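Pilin (Streptococcus pyogenes serotype M1, PDB 3GLD) forms the backbone of the pilus, its subunits stacking head to tail through intermolecular isopeptide bonds into the fibre needed for adhesion to host cells, aggregation and biofilm formation. Local coordinates at residues T161-K166 and G227-V232; D178-L183 and H221-D226. The protein carries 2 engineered substitutions. All coordinates share one frame; numbering follows the deposited sequence.

Both contacts lie in the C-terminal half of the pilin, their centres about 10 Å apart; each pairs two antiparallel strands within one sheet, and the two sheets differ. Contact 1 pairs strand 151-169 with strand 229-236 in the large mixed sheet; contact 2 pairs 179-185 with 220-224, at the outer side of a four-stranded antiparallel sheet. Along the chain contact 2 is nested inside the loop that contact 1 closes, because strand 179-185 follows 151-169 and 229-236 follows 220-224. The sheets pack against each other: Leu224 CD1 lies 3.4 Å from Val164 O. The isopeptide between Lys166 and Asn290 joins two strands of the mixed sheet and faces Phe179 and Glu245 of the four-stranded sheet.

Contact 1: T161-K166 and G227-V232; sequences TLTVKK and GESIKV
Antiparallel backbone pairing holds Thr161-Lys166 against Gly227-Val232. Leu162 with Val232 and Val164 with Ile230 are hydrogen-bonded pairs; the shortest bonds, both 2.8 Å, run from Val232 N to Leu162 O and from Val164 N to Ile230 O. Past them Gly227 N donates to Lys166 O at 2.9 Å, while the return bond from Lys166 N to Glu228 O is weak. CA-H...O contacts fill in between, including Lys231 CA to Leu162 O at 3.0 Å.

Apolar packing occupies the buried face. Val164 and Ile230 lie side by side, CB of the valine 3.9 Å from CG1 of the isoleucine, which chi1 of 64° sets between backbone N and carbonyl carbon. Leu162 and Val232 meet more loosely through their CB atoms, 4.3 Å apart.

On the opposite face, Thr163 meets the aliphatic part of Lys231, its OG1 3.3 Å from Lys231 CG, and Lys165 CG rests on Ser229 CB at 3.9 Å.

Lys166 NZ is covalently linked to Asn290 and hydrogen-bonded to Glu245, the residue that autocatalyses the cross-link. Lys166 is thus held by its carbonyl to Gly227 and only weakly by its N-H, while its side chain leaves the pairing toward Asn290 and Glu245.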
# COMPACT_ATOMS: atom_id res chain seq x y z
N THR A 161 11.47 7.95 -0.63
CA THR A 161 11.85 9.27 -0.13
C THR A 161 12.37 10.09 -1.28
O THR A 161 12.90 9.53 -2.25
CB THR A 161 12.96 9.21 0.93
OG1 THR A 161 14.13 8.60 0.35
CG2 THR A 161 12.50 8.40 2.16
N LEU A 162 12.19 11.42 -1.16
CA LEU A 162 12.86 12.39 -2.00
C LEU A 162 13.72 13.34 -1.15
O LEU A 162 13.22 14.03 -0.24
CB LEU A 162 11.84 13.16 -2.85
CG LEU A 162 12.39 14.41 -3.56
CD1 LEU A 162 13.43 14.01 -4.56
CD2 LEU A 162 11.27 15.18 -4.23
N THR A 163 15.02 13.35 -1.42
CA THR A 163 15.97 14.24 -0.74
C THR A 163 16.39 15.33 -1.72
O THR A 163 16.75 15.05 -2.86
CB THR A 163 17.19 13.44 -0.23
OG1 THR A 163 16.72 12.43 0.66
CG2 THR A 163 18.24 14.31 0.52
N VAL A 164 16.30 16.59 -1.30
CA VAL A 164 16.77 17.70 -2.13
C VAL A 164 17.93 18.39 -1.43
O VAL A 164 17.80 18.80 -0.29
CB VAL A 164 15.64 18.74 -2.46
CG1 VAL A 164 16.19 19.87 -3.39
CG2 VAL A 164 14.44 18.04 -3.09
N LYS A 165 19.05 18.50 -2.12
CA LYS A 165 20.27 19.00 -1.51
C LYS A 165 20.73 20.23 -2.26
O LYS A 165 20.57 20.31 -3.49
CB LYS A 165 21.38 17.94 -1.61
CG LYS A 165 21.14 16.74 -0.75
CD LYS A 165 22.18 15.62 -1.01
CE LYS A 165 23.58 15.99 -0.52
NZ LYS A 165 24.51 14.83 -0.67
N LYS A 166 21.31 21.18 -1.52
CA LYS A 166 21.95 22.36 -2.12
C LYS A 166 23.46 22.27 -1.87
O LYS A 166 23.91 22.05 -0.74
CB LYS A 166 21.40 23.65 -1.52
CG LYS A 166 22.14 24.92 -2.01
CD LYS A 166 21.67 25.25 -3.41
CE LYS A 166 22.74 25.95 -4.18
NZ LYS A 166 22.21 26.40 -5.50
N GLY A 227 25.04 22.64 1.83
CA GLY A 227 25.11 21.58 2.82
C GLY A 227 23.80 21.29 3.58
O GLY A 227 23.78 20.49 4.50
N GLU A 228 22.71 21.92 3.18
CA GLU A 228 21.42 21.63 3.83
C GLU A 228 20.56 20.76 2.92
O GLU A 228 20.83 20.67 1.71
CB GLU A 228 20.70 22.95 4.19
CG GLU A 228 21.47 23.78 5.21
CD GLU A 228 20.73 25.05 5.66
OE1 GLU A 228 19.81 25.53 4.96
OE2 GLU A 228 21.09 25.54 6.74
N SER A 229 19.52 20.14 3.48
CA SER A 229 18.63 19.37 2.64
C SER A 229 17.22 19.31 3.24
O SER A 229 17.02 19.52 4.44
CB SER A 229 19.19 17.94 2.45
OG SER A 229 19.22 17.24 3.70
N ILE A 230 16.25 19.04 2.37
CA ILE A 230 14.95 18.55 2.81
C ILE A 230 14.79 17.09 2.33
O ILE A 230 15.48 16.67 1.39
CB ILE A 230 13.76 19.39 2.30
CG1 ILE A 230 13.63 19.37 0.77
CG2 ILE A 230 13.82 20.83 2.87
CD1 ILE A 230 12.21 19.64 0.30
N LYS A 231 13.88 16.36 2.98
CA LYS A 231 13.59 14.99 2.63
C LYS A 231 12.08 14.77 2.87
O LYS A 231 11.59 14.92 3.99
CB LYS A 231 14.40 14.02 3.50
CG LYS A 231 14.33 12.55 3.00
CD LYS A 231 14.73 11.55 4.06
CE LYS A 231 16.17 11.68 4.47
NZ LYS A 231 16.64 10.47 5.21
N VAL A 232 11.37 14.46 1.79
CA VAL A 232 10.00 13.99 1.86
C VAL A 232 10.12 12.53 2.34
O VAL A 232 10.63 11.67 1.61
CB VAL A 232 9.32 14.10 0.49
CG1 VAL A 232 7.84 13.65 0.56
CG2 VAL A 232 9.41 15.51 -0.03

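Contact 2: D178-L183 and H221-D226; sequences DFNFGL and HFTLKD
Phe181 and Phe222 set their rings within 8° of parallel but displaced, centroids 5.0 Å apart, so that little of one lies over the other. Phe181 CB sits over one face of the Phe222 ring, though the model places it too near for two carbons and the closeness is doubtful; Leu183 CB comes to the edge, 4.0 Å from Phe222 CE1. Chi1 of 67° swings the Phe222 ring across toward strand 179-185, where its face meets Phe181 CB. Leu224 crosses Phe181 at about a right angle, its CB 3.7 Å from Phe181 CE2. The Phe179 ring receives Leu224 O at its edge, in plane.

At the end of the strand pair Asp178 divides its carboxylate between two donors. Lys225 NZ forms a salt bridge with Asp178 OD2 at 2.7 Å from the syn side, whereas Thr223, reaching over from the face it shares with Asn180, gives a longer bond of 3.2 Å from OG1 to Asp178 OD1, well above the carboxylate plane. A bend at the end of the lysine chain, chi4 67°, turns NZ to the acid. Asn180 lies alongside Thr223, its OD1 against the threonine methyl, and its ND2 is bonded to Asp246.

Four backbone bonds join the hydrogen-bonded pairs Phe179-Leu224 and Phe181-Phe222; that from Phe181 N to Phe222 O is the shortest, 2.7 Å. A water donates to Phe181 O and has a weak link to His221 ND1.

Phe179 and Phe181 also touch Glu245, and the isopeptide nitrogen of Lys166 packs against the Phe179 ring. The pairing is thus the edge of the four-stranded sheet facing an intramolecular Lys-Asn isopeptide, which, with a nearby acidic residue and buried aromatic side chains, marks these pilin beta-sandwich domains.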
# COMPACT_ATOMS: atom_id res chain seq x y z
N ASP A 178 20.69 31.74 1.47
CA ASP A 178 19.49 30.94 1.28
C ASP A 178 18.99 30.95 -0.16
O ASP A 178 18.69 32.00 -0.71
CB ASP A 178 18.41 31.31 2.27
CG ASP A 178 18.48 30.46 3.52
OD1 ASP A 178 18.17 29.24 3.46
OD2 ASP A 178 18.90 30.98 4.56
N PHE A 179 18.94 29.77 -0.79
CA PHE A 179 18.39 29.66 -2.13
C PHE A 179 16.94 29.22 -1.99
O PHE A 179 16.65 28.33 -1.19
CB PHE A 179 19.20 28.66 -2.95
CG PHE A 179 20.62 29.09 -3.21
CD1 PHE A 179 20.98 29.58 -4.45
CD2 PHE A 179 21.60 28.96 -2.21
CE1 PHE A 179 22.29 29.98 -4.71
CE2 PHE A 179 22.91 29.37 -2.47
CZ PHE A 179 23.25 29.88 -3.71
N ASN A 180 16.04 29.85 -2.75
CA ASN A 180 14.61 29.53 -2.72
C ASN A 180 14.24 28.34 -3.61
O ASN A 180 14.74 28.21 -4.72
CB ASN A 180 13.77 30.72 -3.18
CG ASN A 180 13.72 31.86 -2.17
OD1 ASN A 180 13.89 31.66 -0.97
ND2 ASN A 180 13.49 33.06 -2.68
N PHE A 181 13.32 27.51 -3.13
CA PHE A 181 12.89 26.34 -3.90
C PHE A 181 11.37 26.18 -3.83
O PHE A 181 10.73 26.63 -2.87
CB PHE A 181 13.52 25.07 -3.32
CG PHE A 181 15.02 24.96 -3.49
CD1 PHE A 181 15.56 24.29 -4.59
CD2 PHE A 181 15.90 25.42 -2.50
CE1 PHE A 181 16.95 24.15 -4.75
CE2 PHE A 181 17.29 25.29 -2.64
CZ PHE A 181 17.82 24.65 -3.77
N GLY A 182 10.80 25.52 -4.84
CA GLY A 182 9.42 25.06 -4.82
C GLY A 182 9.36 23.56 -5.13
O GLY A 182 10.12 23.07 -5.96
N LEU A 183 8.49 22.84 -4.42
CA LEU A 183 8.23 21.43 -4.69
C LEU A 183 6.73 21.29 -4.89
O LEU A 183 5.94 21.74 -4.06
CB LEU A 183 8.67 20.53 -3.51
CG LEU A 183 8.04 19.12 -3.39
CD1 LEU A 183 8.70 18.15 -4.39
CD2 LEU A 183 8.24 18.61 -1.98
N HIS A 221 6.87 25.75 -0.58
CA HIS A 221 8.04 26.63 -0.58
C HIS A 221 9.05 26.25 0.48
O HIS A 221 8.69 25.95 1.62
CB HIS A 221 7.61 28.10 -0.35
CG HIS A 221 6.63 28.61 -1.36
ND1 HIS A 221 7.00 29.01 -2.63
CD2 HIS A 221 5.29 28.78 -1.28
CE1 HIS A 221 5.92 29.41 -3.29
NE2 HIS A 221 4.87 29.28 -2.50
N PHE A 222 10.34 26.30 0.11
CA PHE A 222 11.42 26.04 1.05
C PHE A 222 12.74 26.71 0.63
O PHE A 222 12.88 27.16 -0.51
CB PHE A 222 11.62 24.53 1.31
CG PHE A 222 12.12 23.75 0.13
CD1 PHE A 222 11.23 23.30 -0.86
CD2 PHE A 222 13.47 23.41 0.03
CE1 PHE A 222 11.69 22.55 -1.94
CE2 PHE A 222 13.93 22.66 -1.05
CZ PHE A 222 13.06 22.23 -2.04
N THR A 223 13.68 26.75 1.56
CA THR A 223 14.98 27.34 1.30
C THR A 223 16.06 26.42 1.79
O THR A 223 15.88 25.70 2.78
CB THR A 223 15.15 28.73 2.00
OG1 THR A 223 15.08 28.57 3.43
CG2 THR A 223 14.08 29.71 1.58
N LEU A 224 17.21 26.46 1.13
CA LEU A 224 18.38 25.71 1.57
C LEU A 224 19.65 26.54 1.40
O LEU A 224 19.83 27.19 0.38
CB LEU A 224 18.54 24.41 0.76
CG LEU A 224 17.46 23.31 0.82
CD1 LEU A 224 17.68 22.25 -0.23
CD2 LEU A 224 17.44 22.72 2.18
N LYS A 225 20.54 26.48 2.39
CA LYS A 225 21.91 26.92 2.20
C LYS A 225 22.78 25.74 1.74
O LYS A 225 22.33 24.59 1.75
CB LYS A 225 22.49 27.48 3.51
CG LYS A 225 21.66 28.60 4.18
CD LYS A 225 22.28 28.95 5.57
CE LYS A 225 21.62 30.14 6.27
NZ LYS A 225 20.21 29.86 6.67
N ASP A 226 24.03 26.02 1.33
CA ASP A 226 25.01 24.97 1.09
C ASP A 226 24.99 23.92 2.20
O ASP A 226 25.00 24.28 3.39
CB ASP A 226 26.42 25.58 1.02
CG ASP A 226 27.49 24.53 0.85
OD1 ASP A 226 27.54 23.91 -0.23
OD2 ASP A 226 28.29 24.33 1.80
O HOH W 1 10.26 29.34 -1.94